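Local coordinates for phospho-furanose lactonase (Mycoplasma synoviae, PDB 3OVG), which hydrolyses D-xylono-1,4-lactone 5-phosphate and L-arabino-1,4-lactone 5-phosphate, and also carboxy 1,4-lactones, using two zinc ions per subunit, at residues A[34-39]-A[104-109]; A[67-72]-A[96-101]. All coordinates share one frame; numbering follows the deposited sequence.

Contact 1 (A[34-39]-A[104-109]); sequences GPEVEE and AKFYDK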
# COMPACT_ATOMS: atom_id res chain seq x y z
N GLY A 34 -1.66 5.82 -20.64
CA GLY A 34 -0.97 4.57 -20.89
C GLY A 34 -0.53 3.95 -19.58
O GLY A 34 -0.66 4.57 -18.52
N PRO A 35 -0.01 2.72 -19.66
CA PRO A 35 0.37 1.92 -18.49
C PRO A 35 1.41 2.60 -17.59
O PRO A 35 1.40 2.41 -16.38
CB PRO A 35 0.97 0.64 -19.09
CG PRO A 35 0.41 0.56 -20.48
CD PRO A 35 0.17 1.99 -20.93
N GLU A 36 2.31 3.40 -18.16
CA GLU A 36 3.35 3.99 -17.32
C GLU A 36 2.78 5.07 -16.41
O GLU A 36 3.18 5.21 -15.25
CB GLU A 36 4.46 4.54 -18.20
CG GLU A 36 5.79 4.53 -17.55
CD GLU A 36 6.87 5.04 -18.49
OE1 GLU A 36 6.51 5.67 -19.52
OE2 GLU A 36 8.06 4.83 -18.19
N VAL A 37 1.85 5.85 -16.93
CA VAL A 37 1.20 6.88 -16.13
C VAL A 37 0.45 6.26 -14.94
O VAL A 37 0.35 6.85 -13.84
CB VAL A 37 0.25 7.73 -17.02
CG1 VAL A 37 -0.72 8.52 -16.15
CG2 VAL A 37 1.07 8.63 -17.91
N GLU A 38 -0.05 5.04 -15.17
CA GLU A 38 -0.59 4.19 -14.11
C GLU A 38 0.35 4.01 -12.89
O GLU A 38 -0.10 4.06 -11.75
CB GLU A 38 -0.99 2.83 -14.69
CG GLU A 38 -2.26 2.91 -15.52
CD GLU A 38 -3.39 3.55 -14.73
OE1 GLU A 38 -3.71 3.04 -13.62
OE2 GLU A 38 -3.94 4.58 -15.21
N GLU A 39 1.64 3.82 -13.14
CA GLU A 39 2.61 3.66 -12.04
C GLU A 39 2.87 4.93 -11.25
O GLU A 39 3.16 4.88 -10.04
CB GLU A 39 3.92 3.07 -12.57
CG GLU A 39 3.69 1.78 -13.36
CD GLU A 39 4.98 1.04 -13.74
OE1 GLU A 39 6.03 1.71 -13.94
OE2 GLU A 39 4.94 -0.22 -13.84
N ALA A 104 7.22 -6.13 -21.47
CA ALA A 104 6.00 -6.92 -21.28
C ALA A 104 5.13 -6.44 -20.13
O ALA A 104 3.91 -6.63 -20.16
CB ALA A 104 6.36 -8.37 -21.05
N LYS A 105 5.76 -5.87 -19.11
CA LYS A 105 5.04 -5.39 -17.94
C LYS A 105 3.92 -4.44 -18.33
O LYS A 105 2.92 -4.34 -17.61
CB LYS A 105 5.99 -4.62 -16.99
CG LYS A 105 5.35 -4.28 -15.63
CD LYS A 105 6.27 -3.34 -14.77
CE LYS A 105 5.67 -3.16 -13.36
NZ LYS A 105 6.69 -2.79 -12.32
N PHE A 106 4.11 -3.72 -19.43
CA PHE A 106 3.13 -2.73 -19.90
C PHE A 106 2.05 -3.27 -20.83
O PHE A 106 1.29 -2.50 -21.41
CB PHE A 106 3.82 -1.54 -20.56
CG PHE A 106 4.67 -0.75 -19.62
CD1 PHE A 106 4.27 -0.56 -18.31
CD2 PHE A 106 5.86 -0.19 -20.04
CE1 PHE A 106 5.05 0.18 -17.43
CE2 PHE A 106 6.64 0.55 -19.17
CZ PHE A 106 6.23 0.74 -17.85
N TYR A 107 1.98 -4.60 -20.98
CA TYR A 107 0.95 -5.24 -21.79
C TYR A 107 0.29 -6.39 -21.04
O TYR A 107 0.96 -7.28 -20.52
CB TYR A 107 1.56 -5.78 -23.09
CG TYR A 107 2.21 -4.69 -23.90
CD1 TYR A 107 3.52 -4.37 -23.67
CD2 TYR A 107 1.49 -3.95 -24.83
CE1 TYR A 107 4.12 -3.39 -24.36
CE2 TYR A 107 2.08 -2.93 -25.53
CZ TYR A 107 3.42 -2.67 -25.29
OH TYR A 107 4.10 -1.67 -25.95
N ASP A 108 -1.03 -6.40 -21.01
CA ASP A 108 -1.74 -7.53 -20.40
C ASP A 108 -1.29 -8.87 -20.99
O ASP A 108 -1.51 -9.12 -22.17
CB ASP A 108 -3.24 -7.37 -20.64
CG ASP A 108 -4.03 -8.35 -19.83
OD1 ASP A 108 -3.89 -9.56 -20.08
OD2 ASP A 108 -4.74 -7.90 -18.91
N LYS A 109 -0.69 -9.74 -20.19
CA LYS A 109 -0.11 -10.97 -20.74
C LYS A 109 -1.14 -11.97 -21.20
O LYS A 109 -0.80 -12.93 -21.88
CB LYS A 109 0.80 -11.66 -19.74
CG LYS A 109 0.06 -12.39 -18.64
CD LYS A 109 1.02 -13.22 -17.77
CE LYS A 109 0.59 -13.18 -16.32
NZ LYS A 109 0.95 -14.47 -15.63
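Phe106 overlaps Pro35 aslant, its ring atom CD1 lying 3.6 Å from Pro35 CB. The contact joins two loops of the phosphotriesterase-type TIM barrel: the one after strand 22-25, with its short helix 35-39, and the one after strand 94-97, which makes a 3-10 turn at 104-106. Glu36 brings a methylene to the same ring, CG to Phe106 CZ at 3.8 Å, again obliquely. It swings CG roughly opposite the backbone N (chi1 -151°) and then runs straight, past the CZ end of the ring, to a salt bridge from OE1 to Lys31. Glu39 comes in at the ring edge: its CD lies in the ring plane, while the carboxylate is turned 64° from it. The fully extended Lys105 meets this carboxylate from the opposite direction in a rather long salt bridge, Glu39 OE2 to Lys105 NZ at 3.5 Å, with Lys105 CE nearer still, 3.1 Å from that oxygen. The side chains of Glu36 and Phe106 come within about 6 Å of those of the zinc ligands His28 and His188 respectively. Asp108 accepts a hydrogen bond from Gly34 N of the second subunit, and reciprocally. Pro35 CG rests 3.3 Å from the backbone O of Phe106.

Contact 2 (A[67-72]-A[96-101]); sequences VTMDPP and IMSTGF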
# COMPACT_ATOMS: atom_id res chain seq x y z
N VAL A 67 14.92 11.95 -30.90
CA VAL A 67 14.15 10.73 -31.14
C VAL A 67 13.23 10.44 -29.93
O VAL A 67 13.69 10.05 -28.85
CB VAL A 67 15.08 9.52 -31.38
CG1 VAL A 67 14.30 8.28 -31.82
CG2 VAL A 67 16.18 9.89 -32.42
N THR A 68 11.93 10.58 -30.11
CA THR A 68 11.01 10.33 -29.03
C THR A 68 10.61 8.85 -28.99
O THR A 68 9.93 8.34 -29.88
CB THR A 68 9.77 11.26 -29.12
OG1 THR A 68 9.12 11.06 -30.37
CG2 THR A 68 10.22 12.73 -29.04
N MSE A 69 11.02 8.15 -27.93
CA MSE A 69 10.91 6.70 -27.89
C MSE A 69 9.61 6.16 -27.23
O MSE A 69 9.67 5.36 -26.31
CB MSE A 69 12.16 6.10 -27.22
CG MSE A 69 13.47 6.28 -28.07
SE MSE A 69 13.33 5.50 -29.88
CE MSE A 69 12.40 3.78 -29.48
N ASP A 70 8.46 6.59 -27.71
CA ASP A 70 7.21 6.06 -27.18
C ASP A 70 6.55 5.08 -28.16
O ASP A 70 6.14 5.47 -29.24
CB ASP A 70 6.27 7.21 -26.90
CG ASP A 70 7.00 8.40 -26.26
OD1 ASP A 70 7.44 9.30 -27.02
OD2 ASP A 70 7.11 8.41 -25.01
N PRO A 71 6.46 3.80 -27.79
CA PRO A 71 5.78 2.89 -28.71
C PRO A 71 4.28 3.23 -28.66
O PRO A 71 3.81 3.86 -27.73
CB PRO A 71 6.01 1.51 -28.10
CG PRO A 71 6.42 1.75 -26.64
CD PRO A 71 6.60 3.24 -26.43
N PRO A 72 3.52 2.79 -29.67
CA PRO A 72 2.12 3.24 -29.80
C PRO A 72 1.29 3.13 -28.52
O PRO A 72 0.53 4.03 -28.19
CB PRO A 72 1.53 2.28 -30.85
CG PRO A 72 2.67 1.54 -31.45
CD PRO A 72 3.96 1.92 -30.76
N ILE A 96 11.95 12.24 -34.61
CA ILE A 96 11.79 10.90 -35.14
C ILE A 96 10.94 10.15 -34.14
O ILE A 96 11.25 10.13 -32.95
CB ILE A 96 13.12 10.20 -35.34
CG1 ILE A 96 13.91 10.90 -36.47
CG2 ILE A 96 12.90 8.70 -35.66
CD1 ILE A 96 15.30 10.27 -36.70
N MSE A 97 9.84 9.56 -34.60
CA MSE A 97 8.95 8.88 -33.67
C MSE A 97 9.06 7.37 -33.84
O MSE A 97 9.62 6.91 -34.84
CB MSE A 97 7.50 9.36 -33.85
CG MSE A 97 7.30 10.78 -33.30
SE MSE A 97 5.38 11.22 -33.47
CE MSE A 97 4.66 10.29 -31.88
N SER A 98 8.47 6.61 -32.91
CA SER A 98 8.72 5.17 -32.86
C SER A 98 7.50 4.34 -33.09
O SER A 98 6.38 4.72 -32.68
CB SER A 98 9.32 4.79 -31.52
OG SER A 98 9.68 3.42 -31.50
N THR A 99 7.69 3.18 -33.70
CA THR A 99 6.64 2.15 -33.62
C THR A 99 7.08 1.01 -32.65
O THR A 99 7.99 1.17 -31.86
CB THR A 99 6.18 1.63 -35.03
OG1 THR A 99 5.08 0.73 -34.86
CG2 THR A 99 7.30 0.89 -35.78
N GLY A 100 6.39 -0.11 -32.66
CA GLY A 100 6.79 -1.21 -31.80
C GLY A 100 6.20 -1.28 -30.39
O GLY A 100 5.08 -0.87 -30.15
N PHE A 101 6.99 -1.80 -29.46
CA PHE A 101 6.49 -2.22 -28.15
C PHE A 101 7.41 -1.87 -27.00
O PHE A 101 8.63 -1.79 -27.19
CB PHE A 101 6.31 -3.72 -28.17
CG PHE A 101 5.21 -4.14 -29.08
CD1 PHE A 101 3.90 -4.14 -28.63
CD2 PHE A 101 5.47 -4.44 -30.39
CE1 PHE A 101 2.87 -4.50 -29.48
CE2 PHE A 101 4.43 -4.80 -31.26
CZ PHE A 101 3.14 -4.83 -30.80
O HOH W 1 6.98 7.75 -30.79
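Pro71 and Pro72 come from the same side of the flat Gly100-Phe101 peptide, both towards its oxygen: Pro71 CB stands over the edge of that face, 3.3 Å from Gly100 O and displaced from the carbonyl carbon, while Pro72 CD is tilted above the plane, 3.1 Å from Gly100 O. The neighbouring carbonyl of Thr99 is met in its own plane, where Ser98 OG donates to a lone pair at 2.8 Å. Upstream the segments are adjacent parallel strands of the TIM barrel, the two strands of a beta-alpha-beta unit. Val67 and Ile96 share one sheet face, with Val67 CG1 against Ile96 CG2; Thr68 and Met97 take the other, where Thr68 OG1 lies 3.5 Å from Met97 CG. Thr68 N donates to Ile96 O at 3.0 Å, nearly straight along the carbonyl (170°) but bent at the hydrogen (142°). Just past this bond the direct pairing stops at Thr68 O and Ser98 N, and a water links the two: it accepts from Ser98 N at 2.8 Å and donates to both Thr68 O and Asp70 O. The selenomethionine Met69 folds back at chi2 and chi3, setting its CE 3.4 Å from Ser98 OG. Segment 67-72 also reaches the metal site: Asp70 OD2 is hydrogen-bonded to ND1 of the zinc ligand His28, and Met69 O to NZ of the carboxylated Lys155, consistent with a second shell that orients these two ligands.

How the contacts relate
From the N terminus the chain leaves strand 22-25, passes the short helix 35-39, runs through helix 48-60 and enters strand 63-68. Contact 2 closes the smaller loop, bringing 96-101 back beside 67-72 after helix 78-88 and thereby completing a beta-alpha-beta unit. Contact 1 closes a larger loop around all of this when 104-109 reaches back to 34-39, so the two are nested and do not cross. Contact 2 is buried at the strand ends; contact 1 joins loops nearer the surface, yet both approach the zinc ligands. Their centres are 15 Å apart. They meet at Tyr107, whose OH packs 3.3 Å from Phe101 CA.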